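PDB 1XSZ: guanine nucleotide exchange protein from Legionella pneumophila, which probably acts as a guanine nucleotide exchange factor for ADP-ribosylation factor (Arf) GTPases, with a cap lying over its active site. Local coordinates for residues 299-307 / 327-335. Sequence-based numbering, arbitrary orientation.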
# COMPACT_ATOMS: atom_id res chain seq x y z
N GLN A 299 -1.85 10.23 -6.24
CA GLN A 299 -3.23 10.04 -5.83
C GLN A 299 -3.85 11.30 -5.25
O GLN A 299 -3.26 11.96 -4.40
CB GLN A 299 -3.31 8.93 -4.78
CG GLN A 299 -2.75 7.60 -5.26
CD GLN A 299 -2.61 6.58 -4.15
OE1 GLN A 299 -2.52 6.92 -2.97
NE2 GLN A 299 -2.55 5.31 -4.53
N PRO A 300 -5.06 11.64 -5.70
CA PRO A 300 -5.73 12.83 -5.17
C PRO A 300 -6.36 12.51 -3.82
O PRO A 300 -6.79 11.37 -3.59
CB PRO A 300 -6.77 13.15 -6.24
CG PRO A 300 -7.15 11.78 -6.74
CD PRO A 300 -5.82 11.06 -6.83
N GLY A 301 -6.42 13.50 -2.94
CA GLY A 301 -7.04 13.30 -1.64
C GLY A 301 -8.54 13.39 -1.76
O GLY A 301 -9.07 13.58 -2.86
N GLN A 302 -9.25 13.26 -0.64
CA GLN A 302 -10.71 13.32 -0.66
C GLN A 302 -11.29 14.73 -0.72
O GLN A 302 -12.43 14.91 -1.12
CB GLN A 302 -11.28 12.58 0.55
CG GLN A 302 -10.85 13.14 1.89
CD GLN A 302 -11.52 12.41 3.05
OE1 GLN A 302 -12.74 12.43 3.19
NE2 GLN A 302 -10.71 11.77 3.89
N THR A 303 -10.50 15.73 -0.33
CA THR A 303 -10.97 17.11 -0.34
C THR A 303 -11.19 17.63 -1.76
O THR A 303 -10.55 17.17 -2.71
CB THR A 303 -9.98 18.06 0.37
OG1 THR A 303 -8.70 18.00 -0.28
CG2 THR A 303 -9.82 17.67 1.83
N LYS A 304 -12.09 18.59 -1.90
CA LYS A 304 -12.40 19.17 -3.21
C LYS A 304 -11.17 19.76 -3.89
O LYS A 304 -10.26 20.27 -3.23
CB LYS A 304 -13.48 20.25 -3.07
CG LYS A 304 -14.87 19.72 -2.77
CD LYS A 304 -14.96 19.10 -1.38
CE LYS A 304 -16.37 18.62 -1.08
NZ LYS A 304 -16.49 18.02 0.28
N GLU A 305 -11.16 19.68 -5.21
CA GLU A 305 -10.08 20.19 -6.05
C GLU A 305 -8.81 19.34 -6.00
O GLU A 305 -7.83 19.65 -6.68
CB GLU A 305 -9.75 21.64 -5.68
CG GLU A 305 -10.94 22.59 -5.83
CD GLU A 305 -10.53 24.05 -5.79
OE1 GLU A 305 -11.43 24.92 -5.82
OE2 GLU A 305 -9.31 24.33 -5.73
N SER A 306 -8.83 18.28 -5.19
CA SER A 306 -7.68 17.39 -5.09
C SER A 306 -7.41 16.72 -6.42
O SER A 306 -6.25 16.50 -6.79
CB SER A 306 -7.92 16.32 -4.02
OG SER A 306 -7.85 16.87 -2.72
N ILE A 307 -8.47 16.37 -7.14
CA ILE A 307 -8.32 15.71 -8.43
C ILE A 307 -7.53 16.58 -9.41
O ILE A 307 -6.67 16.07 -10.13
CB ILE A 307 -9.70 15.35 -9.03
CG1 ILE A 307 -9.51 14.52 -10.30
CG2 ILE A 307 -10.50 16.61 -9.32
CD1 ILE A 307 -10.78 13.88 -10.81
N THR A 327 -9.89 5.70 -7.32
CA THR A 327 -9.50 5.74 -5.92
C THR A 327 -10.81 5.48 -5.19
O THR A 327 -11.86 5.36 -5.82
CB THR A 327 -8.96 7.12 -5.47
OG1 THR A 327 -9.99 8.10 -5.57
CG2 THR A 327 -7.76 7.53 -6.32
N TYR A 328 -10.76 5.39 -3.87
CA TYR A 328 -11.97 5.15 -3.11
C TYR A 328 -13.00 6.26 -3.33
O TYR A 328 -14.20 6.02 -3.29
CB TYR A 328 -11.62 5.06 -1.62
CG TYR A 328 -12.76 4.58 -0.74
CD1 TYR A 328 -13.23 3.27 -0.82
CD2 TYR A 328 -13.35 5.44 0.19
CE1 TYR A 328 -14.25 2.81 0.01
CE2 TYR A 328 -14.38 4.99 1.03
CZ TYR A 328 -14.82 3.68 0.93
OH TYR A 328 -15.81 3.21 1.76
N ASP A 329 -12.52 7.47 -3.60
CA ASP A 329 -13.40 8.61 -3.79
C ASP A 329 -13.69 9.03 -5.23
O ASP A 329 -14.74 9.62 -5.51
CB ASP A 329 -12.84 9.83 -3.05
CG ASP A 329 -12.52 9.53 -1.60
OD1 ASP A 329 -13.45 9.20 -0.84
OD2 ASP A 329 -11.33 9.62 -1.23
N TYR A 330 -12.77 8.73 -6.14
CA TYR A 330 -12.95 9.15 -7.53
C TYR A 330 -12.98 8.03 -8.56
O TYR A 330 -12.12 7.14 -8.54
CB TYR A 330 -11.85 10.14 -7.91
CG TYR A 330 -11.69 11.27 -6.92
CD1 TYR A 330 -12.66 12.26 -6.80
CD2 TYR A 330 -10.57 11.34 -6.09
CE1 TYR A 330 -12.52 13.29 -5.87
CE2 TYR A 330 -10.43 12.36 -5.16
CZ TYR A 330 -11.40 13.33 -5.06
OH TYR A 330 -11.26 14.34 -4.13
N GLU A 331 -13.94 8.10 -9.47
CA GLU A 331 -14.08 7.10 -10.53
C GLU A 331 -12.92 7.30 -11.50
O GLU A 331 -12.40 8.42 -11.65
CB GLU A 331 -15.41 7.28 -11.26
CG GLU A 331 -16.60 7.45 -10.33
CD GLU A 331 -17.92 7.52 -11.07
OE1 GLU A 331 -17.98 8.20 -12.12
OE2 GLU A 331 -18.90 6.91 -10.60
N VAL A 332 -12.50 6.23 -12.16
CA VAL A 332 -11.37 6.32 -13.08
C VAL A 332 -11.62 7.34 -14.20
O VAL A 332 -10.70 8.04 -14.63
CB VAL A 332 -11.02 4.92 -13.67
CG1 VAL A 332 -12.06 4.49 -14.69
CG2 VAL A 332 -9.63 4.95 -14.28
N GLY A 333 -12.87 7.44 -14.65
CA GLY A 333 -13.18 8.38 -15.71
C GLY A 333 -12.88 9.81 -15.31
O GLY A 333 -12.43 10.61 -16.13
N ASP A 334 -13.13 10.15 -14.05
CA ASP A 334 -12.86 11.51 -13.60
C ASP A 334 -11.36 11.78 -13.55
O ASP A 334 -10.92 12.89 -13.86
CB ASP A 334 -13.52 11.76 -12.24
CG ASP A 334 -15.04 11.76 -12.33
OD1 ASP A 334 -15.58 12.47 -13.20
OD2 ASP A 334 -15.68 11.04 -11.54
N LEU A 335 -10.57 10.78 -13.20
CA LEU A 335 -9.12 10.94 -13.16
C LEU A 335 -8.58 11.13 -14.58
O LEU A 335 -7.70 11.95 -14.82
CB LEU A 335 -8.46 9.71 -12.53
CG LEU A 335 -8.77 9.45 -11.05
CD1 LEU A 335 -8.22 8.10 -10.63
CD2 LEU A 335 -8.16 10.56 -10.22
O HOH W 1 -9.21 9.76 -3.51
O HOH W 2 -11.02 16.64 -5.95
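The CA atoms of residues 299-307 and 327-335 come nearest at Q302 and D329, 6.3 Å apart, and draw close again where I307 faces L335; 299-307 runs from the end of strand 295-300 through a type II beta turn (T303 to S306) into helix 306-315, 327-335 from a loop into helix 332-351. Y330 spans the gap. Its hydroxyl donates to G301 O, OH to O 2.6 Å, with a C=O...donor angle of 146° in the carbonyl plane; that oxygen also lies at the ring edge. Water 2 gives a second bond to Y330 OH and accepts from I307 N, tying the tyrosine to the first turn of helix 306-315. The Y330 ring and P300 pass each other in opposite directions, P300 CG coming 3.5 Å from Y330 CD2. P300 CG also reaches L335 CD2 at 3.8 Å, while its CD faces the T327 CG2 methyl. I307, with CG1 anti to its backbone N (chi1 -174°), extends CD1 to within 3.7 Å of D334 CB. Water 1 donates to P300 O and D329 OD2 and accepts from T327 OG1, a three-point bridge between the segments; D329 OD1 forms a salt bridge with K23, linking this loop to helix 22-35. T327 OG1 in turn accepts from Y330 N at 2.9 Å, with an N-H...O angle of 152°, fixing the backbone that carries the tyrosine. S306 N and OG both donate to T303 O from the same face of its plane, bracing the turn. Together, the tyrosine-to-carbonyl bond, water bridges and ST motif at T327 join a strand-turn-helix corner to the start of the last helix within the RalF capping domain.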